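Local coordinates for Myo-inositol-1-phosphate synthase-related protein (Thermotoga maritima MSB8, PDB 3CIN) that belongs to the myo-inositol-1-phosphate synthase-related proteins and binds nicotinamide-adenine-dinucleotide, probably through a Rossmann-type domain, at residues V45-E50 and L336-R341; L51-E56 and L342-L347. One frame throughout, in Å; residues are numbered along the deposited sequence.

Interaction 1: residues V45-E50 and L336-R341; sequences VPLARE and LVDLVR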
ATOM      1  N   VAL A  45      21.888   6.554  13.753  1.00 29.74           N
ATOM      2  CA  VAL A  45      23.324   6.223  13.834  1.00 28.65           C
ATOM      3  C   VAL A  45      23.406   4.831  14.493  1.00 28.24           C
ATOM      4  O   VAL A  45      23.202   4.698  15.710  1.00 28.46           O
ATOM      5  CB  VAL A  45      24.060   7.232  14.712  1.00 27.76           C
ATOM      6  CG1 VAL A  45      25.589   6.875  14.733  1.00 29.01           C
ATOM      7  CG2 VAL A  45      23.846   8.669  14.165  1.00 31.72           C
ATOM      8  N   PRO A  46      23.631   3.789  13.686  1.00 28.43           N
ATOM      9  CA  PRO A  46      23.497   2.425  14.235  1.00 29.69           C
ATOM     10  C   PRO A  46      24.226   2.125  15.503  1.00 29.99           C
ATOM     11  O   PRO A  46      23.597   1.557  16.415  1.00 32.21           O
ATOM     12  CB  PRO A  46      23.927   1.540  13.060  1.00 27.61           C
ATOM     13  CG  PRO A  46      23.523   2.350  11.858  1.00 28.78           C
ATOM     14  CD  PRO A  46      23.890   3.746  12.226  1.00 28.82           C
ATOM     15  N   LEU A  47      25.486   2.533  15.621  1.00 30.22           N
ATOM     16  CA  LEU A  47      26.285   2.216  16.793  1.00 30.03           C
ATOM     17  C   LEU A  47      26.266   3.330  17.818  1.00 29.31           C
ATOM     18  O   LEU A  47      26.842   3.195  18.871  1.00 31.99           O
ATOM     19  CB  LEU A  47      27.721   1.812  16.410  1.00 29.82           C
ATOM     20  CG  LEU A  47      27.778   0.562  15.541  1.00 30.49           C
ATOM     21  CD1 LEU A  47      29.279   0.438  15.197  1.00 33.51           C
ATOM     22  CD2 LEU A  47      27.199  -0.664  16.247  1.00 27.85           C
ATOM     23  N   ALA A  48      25.535   4.409  17.534  1.00 29.92           N
ATOM     24  CA  ALA A  48      25.256   5.449  18.534  1.00 28.74           C
ATOM     25  C   ALA A  48      26.498   5.776  19.356  1.00 29.84           C
ATOM     26  O   ALA A  48      27.505   6.146  18.769  1.00 29.59           O
ATOM     27  CB  ALA A  48      24.113   5.051  19.382  1.00 29.17           C
ATOM     28  N   ARG A  49      26.416   5.691  20.678  1.00 31.15           N
ATOM     29  CA  ARG A  49      27.524   6.043  21.560  1.00 31.78           C
ATOM     30  C   ARG A  49      28.325   4.839  22.046  1.00 32.41           C
ATOM     31  O   ARG A  49      29.049   4.937  23.054  1.00 31.07           O
ATOM     32  CB  ARG A  49      27.016   6.849  22.733  1.00 31.73           C
ATOM     33  CG  ARG A  49      26.408   8.168  22.351  1.00 34.32           C
ATOM     34  CD  ARG A  49      26.148   8.971  23.611  1.00 39.92           C
ATOM     35  NE  ARG A  49      24.989   9.816  23.386  1.00 38.57           N
ATOM     36  CZ  ARG A  49      25.041  11.072  22.968  1.00 37.76           C
ATOM     37  NH1 ARG A  49      26.213  11.706  22.816  1.00 44.87           N
ATOM     38  NH2 ARG A  49      23.892  11.726  22.777  1.00 47.76           N
ATOM     39  N   GLU A  50      28.222   3.718  21.338  1.00 30.33           N
ATOM     40  CA  GLU A  50      28.935   2.486  21.731  1.00 31.96           C
ATOM     41  C   GLU A  50      30.412   2.485  21.344  1.00 33.47           C
ATOM     42  O   GLU A  50      31.180   1.681  21.849  1.00 33.67           O
ATOM     43  CB  GLU A  50      28.280   1.263  21.121  1.00 33.70           C
ATOM     44  CG  GLU A  50      26.874   1.029  21.586  1.00 35.99           C
ATOM     45  CD  GLU A  50      26.341  -0.301  21.113  1.00 34.90           C
ATOM     46  OE1 GLU A  50      26.668  -1.299  21.795  1.00 37.86           O
ATOM     47  OE2 GLU A  50      25.624  -0.326  20.076  1.00 34.83           O
ATOM     48  N   LEU A 336      26.929   7.670   8.004  1.00 28.09           N
ATOM     49  CA  LEU A 336      28.271   8.248   7.887  1.00 29.03           C
ATOM     50  C   LEU A 336      28.879   8.556   9.272  1.00 29.79           C
ATOM     51  O   LEU A 336      30.115   8.542   9.435  1.00 28.60           O
ATOM     52  CB  LEU A 336      28.234   9.502   6.992  1.00 28.96           C
ATOM     53  CG  LEU A 336      28.217   9.232   5.485  1.00 28.96           C
ATOM     54  CD1 LEU A 336      27.948  10.525   4.669  1.00 30.58           C
ATOM     55  CD2 LEU A 336      29.509   8.585   4.983  1.00 30.91           C
ATOM     56  N   VAL A 337      28.032   8.872  10.252  1.00 28.62           N
ATOM     57  CA  VAL A 337      28.508   9.164  11.604  1.00 29.18           C
ATOM     58  C   VAL A 337      29.243   7.919  12.125  1.00 29.56           C
ATOM     59  O   VAL A 337      30.225   8.026  12.805  1.00 30.87           O
ATOM     60  CB  VAL A 337      27.407   9.616  12.516  1.00 30.46           C
ATOM     61  CG1 VAL A 337      27.945   9.795  13.958  1.00 29.09           C
ATOM     62  CG2 VAL A 337      26.806  10.973  11.984  1.00 33.67           C
ATOM     63  N   ASP A 338      28.720   6.732  11.835  1.00 29.06           N
ATOM     64  CA  ASP A 338      29.426   5.483  12.210  1.00 30.35           C
ATOM     65  C   ASP A 338      30.664   5.224  11.328  1.00 29.37           C
ATOM     66  O   ASP A 338      31.732   4.872  11.839  1.00 31.35           O
ATOM     67  CB  ASP A 338      28.524   4.254  12.084  1.00 28.70           C
ATOM     68  CG  ASP A 338      27.627   4.016  13.263  1.00 29.52           C
ATOM     69  OD1 ASP A 338      27.698   4.717  14.318  1.00 31.98           O
ATOM     70  OD2 ASP A 338      26.826   3.034  13.197  1.00 29.86           O
ATOM     71  N   LEU A 339      30.491   5.356  10.016  1.00 30.21           N
ATOM     72  CA  LEU A 339      31.527   4.981   9.038  1.00 26.95           C
ATOM     73  C   LEU A 339      32.811   5.771   9.226  1.00 27.43           C
ATOM     74  O   LEU A 339      33.893   5.214   9.110  1.00 29.37           O
ATOM     75  CB  LEU A 339      31.034   5.147   7.617  1.00 28.34           C
ATOM     76  CG  LEU A 339      30.061   4.086   7.179  1.00 29.60           C
ATOM     77  CD1 LEU A 339      29.261   4.558   5.937  1.00 28.09           C
ATOM     78  CD2 LEU A 339      30.758   2.757   6.918  1.00 28.66           C
ATOM     79  N   VAL A 340      32.728   7.060   9.536  1.00 28.71           N
ATOM     80  CA  VAL A 340      33.941   7.794   9.818  1.00 28.81           C
ATOM     81  C   VAL A 340      34.669   7.295  11.068  1.00 31.21           C
ATOM     82  O   VAL A 340      35.900   7.280  11.113  1.00 29.43           O
ATOM     83  CB  VAL A 340      33.718   9.338   9.900  1.00 28.14           C
ATOM     84  CG1 VAL A 340      33.172   9.894   8.568  1.00 30.76           C
ATOM     85  CG2 VAL A 340      32.886   9.754  11.118  1.00 27.57           C
ATOM     86  N   ARG A 341      33.930   6.896  12.103  1.00 28.99           N
ATOM     87  CA  ARG A 341      34.554   6.394  13.350  1.00 28.42           C
ATOM     88  C   ARG A 341      35.105   4.988  13.117  1.00 29.23           C
ATOM     89  O   ARG A 341      36.186   4.646  13.563  1.00 27.89           O
ATOM     90  CB  ARG A 341      33.527   6.374  14.471  1.00 26.97           C
ATOM     91  CG  ARG A 341      33.023   7.797  14.848  1.00 26.86           C
ATOM     92  CD  ARG A 341      32.112   7.813  15.981  1.00 28.03           C
ATOM     93  NE  ARG A 341      30.809   7.238  15.690  1.00 29.38           N
ATOM     94  CZ  ARG A 341      29.883   6.967  16.630  1.00 32.70           C
ATOM     95  NH1 ARG A 341      30.109   7.199  17.945  1.00 28.84           N
ATOM     96  NH2 ARG A 341      28.736   6.440  16.256  1.00 30.90           N
TER
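R341 meets A48, and D338 meets L47: two side chains one turn apart on a helix reach into the loop 45-50 to hold its backbone. The guanidinium group meets the carbonyl of A48 end-on: NH1 and NH2 both donate to A48 O, at 2.9 Å and 2.8 Å, and the oxygen lies within 1° of the guanidinium plane. A bend at chi3 (-70°) turns the arginine back along its own helix, where NE bonds to V337 O from above the carbonyl plane and NH2 forms a salt bridge with D338 OD1 at 2.8 Å. The carboxylate in turn takes the amide of L47 on the syn lone pair of OD2, with N at 2.8 Å and an N-H...O angle of 146°. The loop is here folded as a type I beta turn from V45 to A48; D338 takes an amide from the middle of the turn, and R341 the carbonyl at which the chain leaves it. OD2 is also bonded to Y362, which steadies the carboxylate from helix 356-362. V45 crosses V337 at about a right angle, CG1 to CG1 at 3.8 Å, and F313 of a second subunit packs on both valines.

Interaction 2: residues L51-E56 and L342-L347; sequences LPIGFE and LGKIAL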
ATOM      1  N   LEU A  51      30.806   3.367  20.431  1.00 34.64           N
ATOM      2  CA  LEU A  51      32.210   3.391  19.984  1.00 33.92           C
ATOM      3  C   LEU A  51      33.020   4.292  20.898  1.00 35.95           C
ATOM      4  O   LEU A  51      32.465   5.164  21.566  1.00 39.59           O
ATOM      5  CB  LEU A  51      32.304   3.829  18.525  1.00 34.41           C
ATOM      6  CG  LEU A  51      31.657   2.868  17.534  1.00 32.69           C
ATOM      7  CD1 LEU A  51      31.704   3.464  16.115  1.00 38.55           C
ATOM      8  CD2 LEU A  51      32.348   1.474  17.650  1.00 34.45           C
ATOM      9  N   PRO A  52      34.339   4.083  20.943  1.00 38.23           N
ATOM     10  CA  PRO A  52      35.230   4.920  21.785  1.00 37.78           C
ATOM     11  C   PRO A  52      35.350   6.376  21.356  1.00 37.25           C
ATOM     12  O   PRO A  52      35.821   7.199  22.136  1.00 38.12           O
ATOM     13  CB  PRO A  52      36.610   4.266  21.616  1.00 38.88           C
ATOM     14  CG  PRO A  52      36.375   2.963  20.884  1.00 43.28           C
ATOM     15  CD  PRO A  52      35.062   3.022  20.215  1.00 41.47           C
ATOM     16  N   ILE A  53      35.010   6.677  20.103  1.00 32.80           N
ATOM     17  CA  ILE A  53      35.058   7.997  19.547  1.00 33.76           C
ATOM     18  C   ILE A  53      33.655   8.577  19.702  1.00 32.70           C
ATOM     19  O   ILE A  53      32.658   7.958  19.269  1.00 30.49           O
ATOM     20  CB  ILE A  53      35.478   7.976  18.023  1.00 33.20           C
ATOM     21  CG1 ILE A  53      36.908   7.415  17.832  1.00 39.17           C
ATOM     22  CG2 ILE A  53      35.360   9.372  17.429  1.00 31.49           C
ATOM     23  CD1 ILE A  53      37.256   7.058  16.391  1.00 40.43           C
ATOM     24  N   GLY A  54      33.562   9.696  20.410  1.00 33.91           N
ATOM     25  CA  GLY A  54      32.280  10.357  20.599  1.00 35.99           C
ATOM     26  C   GLY A  54      32.007  11.388  19.521  1.00 36.97           C
ATOM     27  O   GLY A  54      32.894  11.722  18.739  1.00 37.89           O
ATOM     28  N   PHE A  55      30.797  11.931  19.506  1.00 35.04           N
ATOM     29  CA  PHE A  55      30.395  12.798  18.401  1.00 32.94           C
ATOM     30  C   PHE A  55      31.187  14.116  18.416  1.00 33.30           C
ATOM     31  O   PHE A  55      31.498  14.648  17.352  1.00 36.69           O
ATOM     32  CB  PHE A  55      28.893  13.040  18.390  1.00 36.13           C
ATOM     33  CG  PHE A  55      28.079  11.781  18.426  1.00 30.47           C
ATOM     34  CD1 PHE A  55      28.272  10.756  17.512  1.00 30.59           C
ATOM     35  CD2 PHE A  55      27.097  11.622  19.391  1.00 29.81           C
ATOM     36  CE1 PHE A  55      27.492   9.619  17.577  1.00 35.81           C
ATOM     37  CE2 PHE A  55      26.319  10.487  19.467  1.00 31.41           C
ATOM     38  CZ  PHE A  55      26.517   9.473  18.563  1.00 29.65           C
ATOM     39  N   GLU A  56      31.534  14.597  19.599  1.00 30.87           N
ATOM     40  CA  GLU A  56      32.349  15.795  19.774  1.00 34.15           C
ATOM     41  C   GLU A  56      33.775  15.645  19.236  1.00 34.21           C
ATOM     42  O   GLU A  56      34.448  16.649  18.987  1.00 36.69           O
ATOM     43  CB  GLU A  56      32.427  16.182  21.262  1.00 36.39           C
ATOM     44  CG  GLU A  56      33.167  15.152  22.170  1.00 47.71           C
ATOM     45  CD  GLU A  56      32.301  13.982  22.749  1.00 59.85           C
ATOM     46  OE1 GLU A  56      31.238  13.546  22.179  1.00 49.72           O
ATOM     47  OE2 GLU A  56      32.738  13.470  23.809  1.00 60.14           O
ATOM     48  N   LEU A 342      34.354   4.154  12.415  1.00 28.76           N
ATOM     49  CA  LEU A 342      34.868   2.848  12.042  1.00 28.46           C
ATOM     50  C   LEU A 342      36.089   2.949  11.123  1.00 28.76           C
ATOM     51  O   LEU A 342      36.974   2.068  11.137  1.00 29.50           O
ATOM     52  CB  LEU A 342      33.782   2.038  11.344  1.00 28.86           C
ATOM     53  CG  LEU A 342      32.562   1.623  12.163  1.00 33.83           C
ATOM     54  CD1 LEU A 342      31.458   1.047  11.238  1.00 31.16           C
ATOM     55  CD2 LEU A 342      32.931   0.647  13.288  1.00 29.55           C
ATOM     56  N   GLY A 343      36.147   3.973  10.289  1.00 30.52           N
ATOM     57  CA  GLY A 343      37.328   4.159   9.429  1.00 31.02           C
ATOM     58  C   GLY A 343      38.573   4.433  10.253  1.00 29.91           C
ATOM     59  O   GLY A 343      39.645   3.932   9.948  1.00 31.29           O
ATOM     60  N   LYS A 344      38.440   5.257  11.281  1.00 29.05           N
ATOM     61  CA  LYS A 344      39.579   5.525  12.192  1.00 28.50           C
ATOM     62  C   LYS A 344      40.020   4.260  12.953  1.00 27.36           C
ATOM     63  O   LYS A 344      41.207   4.027  13.146  1.00 31.66           O
ATOM     64  CB  LYS A 344      39.201   6.652  13.134  1.00 31.08           C
ATOM     65  CG  LYS A 344      40.283   7.118  14.067  1.00 31.32           C
ATOM     66  CD  LYS A 344      41.471   7.663  13.288  1.00 36.75           C
ATOM     67  CE  LYS A 344      42.434   8.461  14.142  1.00 39.55           C
ATOM     68  NZ  LYS A 344      42.750   7.810  15.434  1.00 45.74           N
ATOM     69  N   ILE A 345      39.074   3.412  13.397  1.00 27.38           N
ATOM     70  CA  ILE A 345      39.433   2.133  13.981  1.00 29.08           C
ATOM     71  C   ILE A 345      40.193   1.234  12.995  1.00 28.49           C
ATOM     72  O   ILE A 345      41.225   0.635  13.332  1.00 31.33           O
ATOM     73  CB  ILE A 345      38.173   1.371  14.531  1.00 31.47           C
ATOM     74  CG1 ILE A 345      37.596   2.120  15.760  1.00 33.35           C
ATOM     75  CG2 ILE A 345      38.520  -0.042  14.921  1.00 30.83           C
ATOM     76  CD1 ILE A 345      36.145   1.720  16.121  1.00 31.41           C
ATOM     77  N   ALA A 346      39.691   1.125  11.763  1.00 29.31           N
ATOM     78  CA  ALA A 346      40.368   0.301  10.766  1.00 28.18           C
ATOM     79  C   ALA A 346      41.755   0.816  10.456  1.00 30.98           C
ATOM     80  O   ALA A 346      42.709   0.046  10.309  1.00 31.33           O
ATOM     81  CB  ALA A 346      39.545   0.176   9.505  1.00 29.30           C
ATOM     82  N   LEU A 347      41.866   2.125  10.385  1.00 30.78           N
ATOM     83  CA  LEU A 347      43.185   2.780  10.206  1.00 29.81           C
ATOM     84  C   LEU A 347      44.112   2.500  11.365  1.00 33.56           C
ATOM     85  O   LEU A 347      45.292   2.122  11.149  1.00 32.47           O
ATOM     86  CB  LEU A 347      42.982   4.282   9.976  1.00 32.99           C
ATOM     87  CG  LEU A 347      44.225   5.151  10.036  1.00 33.73           C
ATOM     88  CD1 LEU A 347      45.163   4.720   8.919  1.00 33.72           C
ATOM     89  CD2 LEU A 347      43.776   6.595   9.851  1.00 32.82           C
TER
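In L51 (chi1 -65°), L342 and I345 the gamma carbon that leads to the contact lies anti to the carbonyl carbon, beside the backbone N. L51 offers its two methyls to two residues of the helix, three positions apart and so on neighbouring turns. CD1 meets CD2 of L342 at 4.2 Å, the two side chains crossing at about a right angle, while CD2 touches CD1 of I345 at 4.1 Å. The CA-CB bond of L342 leads away from the loop, and the leucine joins in through its CD2 methyl. P52 adds its CD, 4.4 Å from CD1 of I345.

A second point of contact lies further along the loop. CD1 of I53 rests against the base of K344, 3.8 Å from both CB and CG, and the two side chains cross nearly perpendicularly. K344 thus packs with its aliphatic part, while its NZ makes a salt bridge with D348 one turn on. The contact is wholly apolar, at ordinary van der Waals distances; the carbonyl of I53 does accept a hydrogen bond from NH1 of R341, one residue before this helical segment.

In the fold, the loop between helix 23-36 and strand 58-65 lies along helix 328-348, while W386 of helix 376-386 packs on L342 and I345, and V358 and Y362 of helix 356-362 cover L342.

Overall arrangement
Interactions 1 and 2 illustrate how one irregular connection can be fastened along a single helix. Their centres are about 8 Å apart, on the same side of the chain's centre, and both join the loop between helix 23-36 and strand 58-65 to helix 328-348. Along the chain the order is 45-50, 51-56, 336-341, 342-347, so loop and helix run on together from one contact to the next. The fastening changes from polar to apolar on the way, and F55, packed on R341 and against A48 O, bridges the two. An early connection of the parallel, NAD-binding sheet region is thereby tied to a late helix that follows the mixed sheet.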